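Local structure of glycosyl hydrolases family 2, sugar binding domain protein (Bacteroides uniformis str. 3978 T3 ii, 6D1P) at residues 109-114 with 118-123; 164-169 with 188-193; 523-528 with 640-645. The protein is a beta-glucuronidase of glycoside hydrolase family 2 from a human gut bacterium, and probably hydrolyses the O-glycosidic bonds of glucuronides. All coordinates share one frame; numbering follows the deposited sequence.

In the fold
Contacts 1 and 2 lie side by side in the sugar-binding domain, their centres about 7 Å apart, and share one core. Strands 117-122 and 162-169 are antiparallel neighbours, joined by probable backbone hydrogen bonds such as Glu119 N to Arg167 O at 2.8 Å; Thr118 also packs on Ile166. The chain between the segments of contact 2 supplies Asp173, Met176 and Pro178 to a potassium ion, and Thr174 to a sodium site that also includes Asp434. Contact 3 sits across the molecule, its centre about 56 Å from that of contact 1 and 51 Å from that of contact 2, where the TIM barrel, which houses the active site in this family, meets a later beta domain.

Contact 1 of 3, residues 109-114 with 118-123; sequences LEFEGA and TEVYVY
Leu109 and Val120 face each other from strands of two different sheets, their CA atoms 8.9 Å apart, while the separation falls to 6.9 Å between the CA atoms of Ala114 and Thr118. Val120 is the shared partner in the middle, its two methyls divided between two neighbours. With Val120 CG1 anti to the backbone N (chi1 -170°), that methyl reaches Leu109 CD1 at 4.1 Å. The other branch, Val120 CG2, meets the far end of the Phe111 ring obliquely, 3.7 Å from Phe111 CZ. A compact, beta-branched valine suits this place, since its two methyls can touch the leucine and the ring at once, the ring arriving from the opposite direction. Phe111 is also stacked on Trp137 and touches Ile166, so its ring is held among other core groups. Two facing antiparallel sheets, one containing strand 106-111 and the other strand 117-122, form the beta-sandwich of the sugar-binding domain, a jelly-roll in this family; the chain passes from one to the other through the short connection between these segments. There the packing turns smaller and more polar. The methyl CB of Ala114 lies 3.6 Å from OG1 of Thr118, and a water bridges the two residues, hydrogen-bonded to Ala114 O (2.7 Å) and Thr118 OG1 (2.8 Å). Threonine thus gives the core a methyl, which packs on Ile166, and a hydroxyl for the water. On the other face of strand 117-122, Tyr121 OH donates to Glu119 OE1 at 2.8 Å, and the tyrosine ring meets Trp91.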
loop_
_atom_site.group_PDB
_atom_site.type_symbol
_atom_site.label_atom_id
_atom_site.label_comp_id
_atom_site.label_asym_id
_atom_site.label_seq_id
_atom_site.Cartn_x
_atom_site.Cartn_y
_atom_site.Cartn_z
ATOM N N LEU A 109 20.355 -14.242 -16.756
ATOM C CA LEU A 109 18.935 -13.969 -16.640
ATOM C C LEU A 109 18.589 -12.921 -17.685
ATOM O O LEU A 109 19.237 -11.871 -17.762
ATOM C CB LEU A 109 18.583 -13.481 -15.244
ATOM C CG LEU A 109 18.832 -14.530 -14.164
ATOM C CD1 LEU A 109 18.563 -13.939 -12.794
ATOM C CD2 LEU A 109 17.940 -15.733 -14.407
ATOM N N GLU A 110 17.613 -13.232 -18.516
ATOM C CA GLU A 110 17.157 -12.347 -19.568
ATOM C C GLU A 110 15.816 -11.761 -19.159
ATOM O O GLU A 110 14.930 -12.495 -18.703
ATOM C CB GLU A 110 17.010 -13.105 -20.888
ATOM C CG GLU A 110 18.013 -12.742 -21.938
ATOM C CD GLU A 110 17.588 -13.235 -23.305
ATOM O OE1 GLU A 110 16.467 -13.785 -23.408
ATOM O OE2 GLU A 110 18.356 -13.059 -24.267
ATOM N N PHE A 111 15.666 -10.449 -19.340
ATOM C CA PHE A 111 14.448 -9.733 -18.973
ATOM C C PHE A 111 13.825 -9.173 -20.240
ATOM O O PHE A 111 14.394 -8.269 -20.863
ATOM C CB PHE A 111 14.744 -8.614 -17.976
ATOM C CG PHE A 111 15.322 -9.099 -16.687
ATOM C CD1 PHE A 111 16.678 -9.269 -16.553
ATOM C CD2 PHE A 111 14.504 -9.383 -15.611
ATOM C CE1 PHE A 111 17.214 -9.720 -15.370
ATOM C CE2 PHE A 111 15.032 -9.836 -14.420
ATOM C CZ PHE A 111 16.383 -10.009 -14.296
ATOM N N GLU A 112 12.665 -9.703 -20.624
ATOM C CA GLU A 112 11.965 -9.144 -21.768
ATOM C C GLU A 112 11.279 -7.837 -21.414
ATOM O O GLU A 112 10.882 -7.093 -22.319
ATOM C CB GLU A 112 10.955 -10.153 -22.326
ATOM C CG GLU A 112 11.616 -11.458 -22.734
ATOM C CD GLU A 112 10.670 -12.437 -23.420
ATOM O OE1 GLU A 112 9.477 -12.120 -23.587
ATOM O OE2 GLU A 112 11.131 -13.536 -23.790
ATOM N N GLY A 113 11.146 -7.542 -20.122
ATOM C CA GLY A 113 10.633 -6.259 -19.691
ATOM C C GLY A 113 10.299 -6.244 -18.217
ATOM O O GLY A 113 9.641 -7.164 -17.729
ATOM N N ALA A 114 10.738 -5.216 -17.496
ATOM C CA ALA A 114 10.406 -5.076 -16.087
ATOM C C ALA A 114 10.381 -3.596 -15.747
ATOM O O ALA A 114 11.241 -2.840 -16.213
ATOM C CB ALA A 114 11.419 -5.811 -15.201
ATOM N N THR A 118 15.138 -1.775 -11.929
ATOM C CA THR A 118 15.274 -3.173 -11.534
ATOM C C THR A 118 16.700 -3.448 -11.076
ATOM O O THR A 118 17.656 -2.921 -11.649
ATOM C CB THR A 118 14.890 -4.123 -12.688
ATOM O OG1 THR A 118 13.556 -3.841 -13.139
ATOM C CG2 THR A 118 14.963 -5.566 -12.253
ATOM N N GLU A 119 16.838 -4.257 -10.021
ATOM C CA GLU A 119 18.135 -4.679 -9.500
ATOM C C GLU A 119 18.135 -6.189 -9.292
ATOM O O GLU A 119 17.176 -6.750 -8.756
ATOM C CB GLU A 119 18.471 -3.975 -8.184
ATOM C CG GLU A 119 18.542 -2.466 -8.256
ATOM C CD GLU A 119 18.786 -1.815 -6.887
ATOM O OE1 GLU A 119 18.914 -2.546 -5.879
ATOM O OE2 GLU A 119 18.858 -0.566 -6.815
ATOM N N VAL A 120 19.225 -6.838 -9.700
ATOM C CA VAL A 120 19.326 -8.293 -9.738
ATOM C C VAL A 120 20.407 -8.758 -8.766
ATOM O O VAL A 120 21.540 -8.264 -8.807
ATOM C CB VAL A 120 19.637 -8.788 -11.159
ATOM C CG1 VAL A 120 19.497 -10.287 -11.221
ATOM C CG2 VAL A 120 18.728 -8.115 -12.144
ATOM N N TYR A 121 20.072 -9.739 -7.925
ATOM C CA TYR A 121 20.993 -10.246 -6.919
ATOM C C TYR A 121 21.109 -11.755 -7.019
ATOM O O TYR A 121 20.098 -12.451 -7.125
ATOM C CB TYR A 121 20.531 -9.877 -5.512
ATOM C CG TYR A 121 20.485 -8.401 -5.217
ATOM C CD1 TYR A 121 19.426 -7.607 -5.662
ATOM C CD2 TYR A 121 21.481 -7.802 -4.454
ATOM C CE1 TYR A 121 19.384 -6.247 -5.366
ATOM C CE2 TYR A 121 21.449 -6.450 -4.161
ATOM C CZ TYR A 121 20.407 -5.674 -4.614
ATOM O OH TYR A 121 20.393 -4.328 -4.302
ATOM N N VAL A 122 22.342 -12.253 -7.001
ATOM C CA VAL A 122 22.653 -13.639 -6.668
ATOM C C VAL A 122 23.077 -13.657 -5.203
ATOM O O VAL A 122 24.062 -13.002 -4.828
ATOM C CB VAL A 122 23.770 -14.198 -7.563
ATOM C CG1 VAL A 122 24.286 -15.533 -7.002
ATOM C CG2 VAL A 122 23.310 -14.344 -9.012
ATOM N N TYR A 123 22.348 -14.396 -4.374
ATOM C CA TYR A 123 22.548 -14.327 -2.930
ATOM C C TYR A 123 22.678 -12.865 -2.490
ATOM O O TYR A 123 21.763 -12.074 -2.733
ATOM C CB TYR A 123 23.762 -15.165 -2.519
ATOM C CG TYR A 123 23.871 -15.397 -1.029
ATOM C CD1 TYR A 123 25.073 -15.192 -0.366
ATOM C CD2 TYR A 123 22.764 -15.799 -0.282
ATOM C CE1 TYR A 123 25.183 -15.387 1.007
ATOM C CE2 TYR A 123 22.863 -16.003 1.086
ATOM C CZ TYR A 123 24.082 -15.792 1.729
ATOM O OH TYR A 123 24.200 -15.986 3.090
HETATM O O HOH W 1 13.614 -2.036 -15.217
#

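Contact 2 of 3, residues 164-169 with 188-193; sequences IAIRCD and GGLYRY
Cys168 lies against the Gly189-Leu190 corner, and this is the tight part of the contact. Cys168 SG, set anti to its own carbonyl carbon (chi1 -72°), comes 3.7 Å from CD2 of Leu190, and Cys168 CB rests 4.0 Å from CA of Gly189. The backbone here is close as well, with the CA atoms of Cys168 and Gly189 5.5 Å apart. At the backbone angles of Gly189 (phi 112°) a side chain would press on the carbonyl oxygen of Gly188, which by itself calls for glycine. Leu190 is the centre of an inverse gamma turn, closed by a weak bond from Tyr191 N to Gly189 O, and the end of the leucine side chain then turns in to Cys168 and Ile166. Further along the strand the fit relaxes: Ile166 meets Leu190 at an oblique angle, CD1 to CD1 at 4.1 Å. Leu190 also touches Ala114 of contact 1, so it is shared by both contacts. The solvent side lies across strand 162-169, where partly exposed Arg167 points away from the loop and pairs with Asp41. Beyond Leu190 the loop leaves the strand, and Arg192 forms a salt bridge with Glu332 of the barrel region. A small thiol and branched aliphatic chains thus meet through apolar contacts in the sandwich core, while polar bonds outside the contact, such as Tyr92 OH accepting from Leu190 N, fix the loop's position; the contact itself implies burial of apolar surface rather than directional recognition.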
loop_
_atom_site.group_PDB
_atom_site.type_symbol
_atom_site.label_atom_id
_atom_site.label_comp_id
_atom_site.label_asym_id
_atom_site.label_seq_id
_atom_site.Cartn_x
_atom_site.Cartn_y
_atom_site.Cartn_z
ATOM N N ILE A 164 18.071 -16.374 -5.912
ATOM C CA ILE A 164 17.928 -15.211 -6.778
ATOM C C ILE A 164 16.953 -14.243 -6.117
ATOM O O ILE A 164 15.903 -14.656 -5.615
ATOM C CB ILE A 164 17.427 -15.628 -8.173
ATOM C CG1 ILE A 164 18.461 -16.523 -8.843
ATOM C CG2 ILE A 164 17.133 -14.410 -9.067
ATOM C CD1 ILE A 164 19.812 -15.865 -8.976
ATOM N N ALA A 165 17.291 -12.962 -6.113
ATOM C CA ALA A 165 16.338 -11.945 -5.707
ATOM C C ALA A 165 16.400 -10.795 -6.692
ATOM O O ALA A 165 17.472 -10.461 -7.212
ATOM C CB ALA A 165 16.591 -11.437 -4.280
ATOM N N ILE A 166 15.239 -10.201 -6.954
ATOM C CA ILE A 166 15.117 -9.105 -7.902
ATOM C C ILE A 166 14.258 -8.025 -7.274
ATOM O O ILE A 166 13.119 -8.294 -6.873
ATOM C CB ILE A 166 14.507 -9.559 -9.229
ATOM C CG1 ILE A 166 15.334 -10.701 -9.800
ATOM C CG2 ILE A 166 14.476 -8.384 -10.192
ATOM C CD1 ILE A 166 14.680 -11.400 -10.932
ATOM N N ARG A 167 14.798 -6.809 -7.204
ATOM C CA ARG A 167 14.081 -5.651 -6.689
ATOM C C ARG A 167 13.578 -4.839 -7.877
ATOM O O ARG A 167 14.374 -4.435 -8.729
ATOM C CB ARG A 167 14.990 -4.807 -5.796
ATOM C CG ARG A 167 14.344 -3.575 -5.153
ATOM C CD ARG A 167 15.402 -2.742 -4.393
ATOM N NE ARG A 167 14.853 -1.636 -3.601
ATOM C CZ ARG A 167 14.562 -0.433 -4.089
ATOM N NH1 ARG A 167 14.736 -0.169 -5.385
ATOM N NH2 ARG A 167 14.085 0.509 -3.296
ATOM N N CYS A 168 12.263 -4.626 -7.951
ATOM C CA CYS A 168 11.662 -3.753 -8.956
ATOM C C CYS A 168 11.053 -2.538 -8.283
ATOM O O CYS A 168 10.533 -2.624 -7.172
ATOM C CB CYS A 168 10.573 -4.462 -9.767
ATOM S SG CYS A 168 11.222 -5.672 -10.905
ATOM N N ASP A 169 11.126 -1.401 -8.957
ATOM C CA ASP A 169 10.611 -0.171 -8.384
ATOM C C ASP A 169 9.939 0.656 -9.474
ATOM O O ASP A 169 10.512 0.851 -10.555
ATOM C CB ASP A 169 11.739 0.625 -7.706
ATOM C CG ASP A 169 11.282 1.983 -7.236
ATOM O OD1 ASP A 169 10.902 2.103 -6.060
ATOM O OD2 ASP A 169 11.281 2.936 -8.053
ATOM N N GLY A 188 4.594 -1.526 -12.426
ATOM C CA GLY A 188 5.731 -2.076 -11.706
ATOM C C GLY A 188 5.742 -3.595 -11.750
ATOM O O GLY A 188 4.693 -4.238 -11.832
ATOM N N GLY A 189 6.951 -4.164 -11.699
ATOM C CA GLY A 189 7.150 -5.586 -11.483
ATOM C C GLY A 189 7.709 -6.294 -12.710
ATOM O O GLY A 189 8.049 -5.682 -13.724
ATOM N N LEU A 190 7.800 -7.623 -12.590
ATOM C CA LEU A 190 8.333 -8.492 -13.646
ATOM C C LEU A 190 7.175 -8.935 -14.536
ATOM O O LEU A 190 6.742 -10.091 -14.565
ATOM C CB LEU A 190 9.082 -9.672 -13.035
ATOM C CG LEU A 190 10.270 -9.254 -12.150
ATOM C CD1 LEU A 190 10.731 -10.390 -11.257
ATOM C CD2 LEU A 190 11.440 -8.721 -12.999
ATOM N N TYR A 191 6.645 -7.960 -15.252
ATOM C CA TYR A 191 5.425 -8.174 -16.002
ATOM C C TYR A 191 5.680 -8.735 -17.385
ATOM O O TYR A 191 4.724 -9.010 -18.114
ATOM C CB TYR A 191 4.620 -6.877 -16.078
ATOM C CG TYR A 191 5.406 -5.605 -16.381
ATOM C CD1 TYR A 191 6.009 -5.407 -17.625
ATOM C CD2 TYR A 191 5.485 -4.571 -15.441
ATOM C CE1 TYR A 191 6.698 -4.233 -17.914
ATOM C CE2 TYR A 191 6.154 -3.403 -15.717
ATOM C CZ TYR A 191 6.769 -3.233 -16.955
ATOM O OH TYR A 191 7.443 -2.062 -17.236
ATOM N N ARG A 192 6.938 -8.921 -17.766
ATOM C CA ARG A 192 7.275 -9.704 -18.944
ATOM C C ARG A 192 8.205 -10.821 -18.516
ATOM O O ARG A 192 8.871 -10.731 -17.480
ATOM C CB ARG A 192 7.944 -8.882 -20.054
ATOM C CG ARG A 192 7.071 -7.841 -20.641
ATOM C CD ARG A 192 7.775 -7.197 -21.811
ATOM N NE ARG A 192 7.116 -5.957 -22.184
ATOM C CZ ARG A 192 7.724 -4.946 -22.783
ATOM N NH1 ARG A 192 9.009 -5.044 -23.080
ATOM N NH2 ARG A 192 7.054 -3.839 -23.086
ATOM N N TYR A 193 8.249 -11.855 -19.353
ATOM C CA TYR A 193 8.956 -13.079 -19.025
ATOM C C TYR A 193 10.408 -12.825 -18.653
ATOM O O TYR A 193 11.097 -11.983 -19.246
ATOM C CB TYR A 193 8.897 -14.043 -20.207
ATOM C CG TYR A 193 7.502 -14.568 -20.458
ATOM C CD1 TYR A 193 6.828 -15.294 -19.476
ATOM C CD2 TYR A 193 6.859 -14.344 -21.677
ATOM C CE1 TYR A 193 5.556 -15.771 -19.694
ATOM C CE2 TYR A 193 5.598 -14.827 -21.908
ATOM C CZ TYR A 193 4.942 -15.535 -20.914
ATOM O OH TYR A 193 3.663 -16.008 -21.132
#

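Contact 3 of 3, residues 523-528 with 640-645; sequences MEVNKE and PKEILV
Glu524 and Lys641 supply the charged half of this contact, crossing at about a right angle. Their ion pair is long, with Glu524 OE1 4.0 Å from Lys641 NZ, and a water bridges the two charged groups. It donates to Glu524 OE1 at 3.1 Å and to the backbone carbonyl Val525 O at 2.7 Å, and it accepts from Lys641 NZ at 3.2 Å. Three bonds therefore fix the water and tie the lysine to the loop indirectly. Both side chains bend at chi2, which folds them back into this shared space, and Glu524 OE1 lies across the far end of the lysine chain, 3.8 Å from Lys641 CD. A long lysine suits the place, because its last methylenes can touch Glu524 while NZ reaches the water. The stronger partner of Glu524 is Arg633, which pairs with OE2 while Trp634 N donates to the same oxygen; glutamate suits a spot where one carboxylate serves two sets of donors. In the fold, the loop 523-528 belongs to the TIM barrel region, whereas Lys641 and Glu642 belong to strand 641-647 of the following beta domain, the central strand between 623-625 and 677-680. Van der Waals packing makes the other half. Val525 CG1, held between the backbone N and the carbonyl carbon (chi1 61°), points at the carboxylate of Glu642 and comes within 4.0 Å of Glu642 OE1; a short, branched valine can offer a methyl there. That carboxylate is engaged elsewhere, in a salt bridge to Arg555 on helix 550-564 of the barrel, so the valine methyl packs beside an ion pair that itself joins the two domains.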
loop_
_atom_site.group_PDB
_atom_site.type_symbol
_atom_site.label_atom_id
_atom_site.label_comp_id
_atom_site.label_asym_id
_atom_site.label_seq_id
_atom_site.Cartn_x
_atom_site.Cartn_y
_atom_site.Cartn_z
ATOM N N MET A 523 -28.314 5.336 -26.850
ATOM C CA MET A 523 -29.152 6.529 -26.872
ATOM C C MET A 523 -29.943 6.576 -28.176
ATOM O O MET A 523 -29.364 6.421 -29.258
ATOM C CB MET A 523 -28.284 7.784 -26.706
ATOM C CG MET A 523 -29.018 9.095 -26.892
ATOM S SD MET A 523 -30.469 9.259 -25.846
ATOM C CE MET A 523 -29.794 8.945 -24.212
ATOM N N GLU A 524 -31.262 6.772 -28.069
ATOM C CA GLU A 524 -32.109 6.885 -29.255
ATOM C C GLU A 524 -31.790 8.167 -30.014
ATOM O O GLU A 524 -31.562 9.222 -29.408
ATOM C CB GLU A 524 -33.591 6.885 -28.870
ATOM C CG GLU A 524 -34.134 5.570 -28.316
ATOM C CD GLU A 524 -34.298 4.484 -29.372
ATOM O OE1 GLU A 524 -34.158 4.767 -30.589
ATOM O OE2 GLU A 524 -34.552 3.327 -28.973
ATOM N N VAL A 525 -31.780 8.070 -31.349
ATOM C CA VAL A 525 -31.605 9.251 -32.188
ATOM C C VAL A 525 -32.840 10.138 -32.079
ATOM O O VAL A 525 -33.967 9.656 -31.906
ATOM C CB VAL A 525 -31.330 8.855 -33.651
ATOM C CG1 VAL A 525 -32.497 8.067 -34.233
ATOM C CG2 VAL A 525 -31.053 10.096 -34.490
ATOM N N ASN A 526 -32.623 11.451 -32.174
ATOM C CA ASN A 526 -33.671 12.450 -31.977
ATOM C C ASN A 526 -33.376 13.644 -32.881
ATOM O O ASN A 526 -32.295 14.231 -32.788
ATOM C CB ASN A 526 -33.718 12.866 -30.506
ATOM C CG ASN A 526 -34.831 13.837 -30.212
ATOM O OD1 ASN A 526 -35.718 14.048 -31.042
ATOM N ND2 ASN A 526 -34.798 14.433 -29.022
ATOM N N LYS A 527 -34.320 14.009 -33.758
ATOM C CA LYS A 527 -34.025 14.954 -34.840
ATOM C C LYS A 527 -34.343 16.405 -34.496
ATOM O O LYS A 527 -33.973 17.299 -35.264
ATOM C CB LYS A 527 -34.776 14.565 -36.127
ATOM C CG LYS A 527 -34.396 13.196 -36.731
ATOM C CD LYS A 527 -33.179 13.276 -37.665
ATOM C CE LYS A 527 -32.383 11.958 -37.677
ATOM N NZ LYS A 527 -31.041 12.037 -38.356
ATOM N N GLU A 528 -34.993 16.668 -33.368
ATOM C CA GLU A 528 -35.292 18.042 -32.965
ATOM C C GLU A 528 -34.031 18.864 -32.718
ATOM O O GLU A 528 -33.936 19.589 -31.723
ATOM C CB GLU A 528 -36.152 18.044 -31.708
ATOM C CG GLU A 528 -37.486 17.335 -31.872
ATOM C CD GLU A 528 -37.788 16.400 -30.712
ATOM O OE1 GLU A 528 -38.348 15.307 -30.963
ATOM O OE2 GLU A 528 -37.449 16.755 -29.556
ATOM N N PRO A 640 -41.944 5.021 -35.772
ATOM C CA PRO A 640 -40.945 4.176 -36.441
ATOM C C PRO A 640 -39.557 4.409 -35.859
ATOM O O PRO A 640 -39.150 5.547 -35.607
ATOM C CB PRO A 640 -41.025 4.620 -37.906
ATOM C CG PRO A 640 -41.474 6.044 -37.820
ATOM C CD PRO A 640 -42.409 6.122 -36.637
ATOM N N LYS A 641 -38.833 3.312 -35.647
ATOM C CA LYS A 641 -37.562 3.331 -34.937
ATOM C C LYS A 641 -36.448 2.853 -35.849
ATOM O O LYS A 641 -36.617 1.878 -36.589
ATOM C CB LYS A 641 -37.602 2.459 -33.669
ATOM C CG LYS A 641 -38.249 3.157 -32.499
ATOM C CD LYS A 641 -37.538 4.486 -32.215
ATOM C CE LYS A 641 -38.246 5.251 -31.109
ATOM N NZ LYS A 641 -37.694 6.604 -30.841
ATOM N N GLU A 642 -35.307 3.533 -35.761
ATOM C CA GLU A 642 -34.164 3.249 -36.611
ATOM C C GLU A 642 -33.400 2.020 -36.131
ATOM O O GLU A 642 -33.217 1.809 -34.925
ATOM C CB GLU A 642 -33.240 4.465 -36.644
ATOM C CG GLU A 642 -31.912 4.266 -37.342
ATOM C CD GLU A 642 -30.847 5.184 -36.758
ATOM O OE1 GLU A 642 -30.377 4.907 -35.615
ATOM O OE2 GLU A 642 -30.517 6.195 -37.421
ATOM N N ILE A 643 -32.965 1.204 -37.095
ATOM C CA ILE A 643 -32.111 0.043 -36.873
ATOM C C ILE A 643 -30.950 0.143 -37.852
ATOM O O ILE A 643 -31.166 0.268 -39.062
ATOM C CB ILE A 643 -32.872 -1.288 -37.072
ATOM C CG1 ILE A 643 -33.899 -1.520 -35.978
ATOM C CG2 ILE A 643 -31.925 -2.481 -37.123
ATOM C CD1 ILE A 643 -35.252 -0.928 -36.276
ATOM N N LEU A 644 -29.725 0.103 -37.339
ATOM C CA LEU A 644 -28.534 0.134 -38.180
ATOM C C LEU A 644 -27.889 -1.243 -38.203
ATOM O O LEU A 644 -27.901 -1.968 -37.210
ATOM C CB LEU A 644 -27.515 1.164 -37.678
ATOM C CG LEU A 644 -28.040 2.542 -37.276
ATOM C CD1 LEU A 644 -26.973 3.355 -36.481
ATOM C CD2 LEU A 644 -28.548 3.315 -38.484
ATOM N N VAL A 645 -27.304 -1.600 -39.332
ATOM C CA VAL A 645 -26.623 -2.879 -39.452
ATOM C C VAL A 645 -25.231 -2.628 -39.992
ATOM O O VAL A 645 -25.051 -1.839 -40.927
ATOM C CB VAL A 645 -27.390 -3.856 -40.360
ATOM C CG1 VAL A 645 -26.599 -5.127 -40.509
ATOM C CG2 VAL A 645 -28.760 -4.157 -39.773
HETATM O O HOH W 2 -34.934 7.172 -32.329
#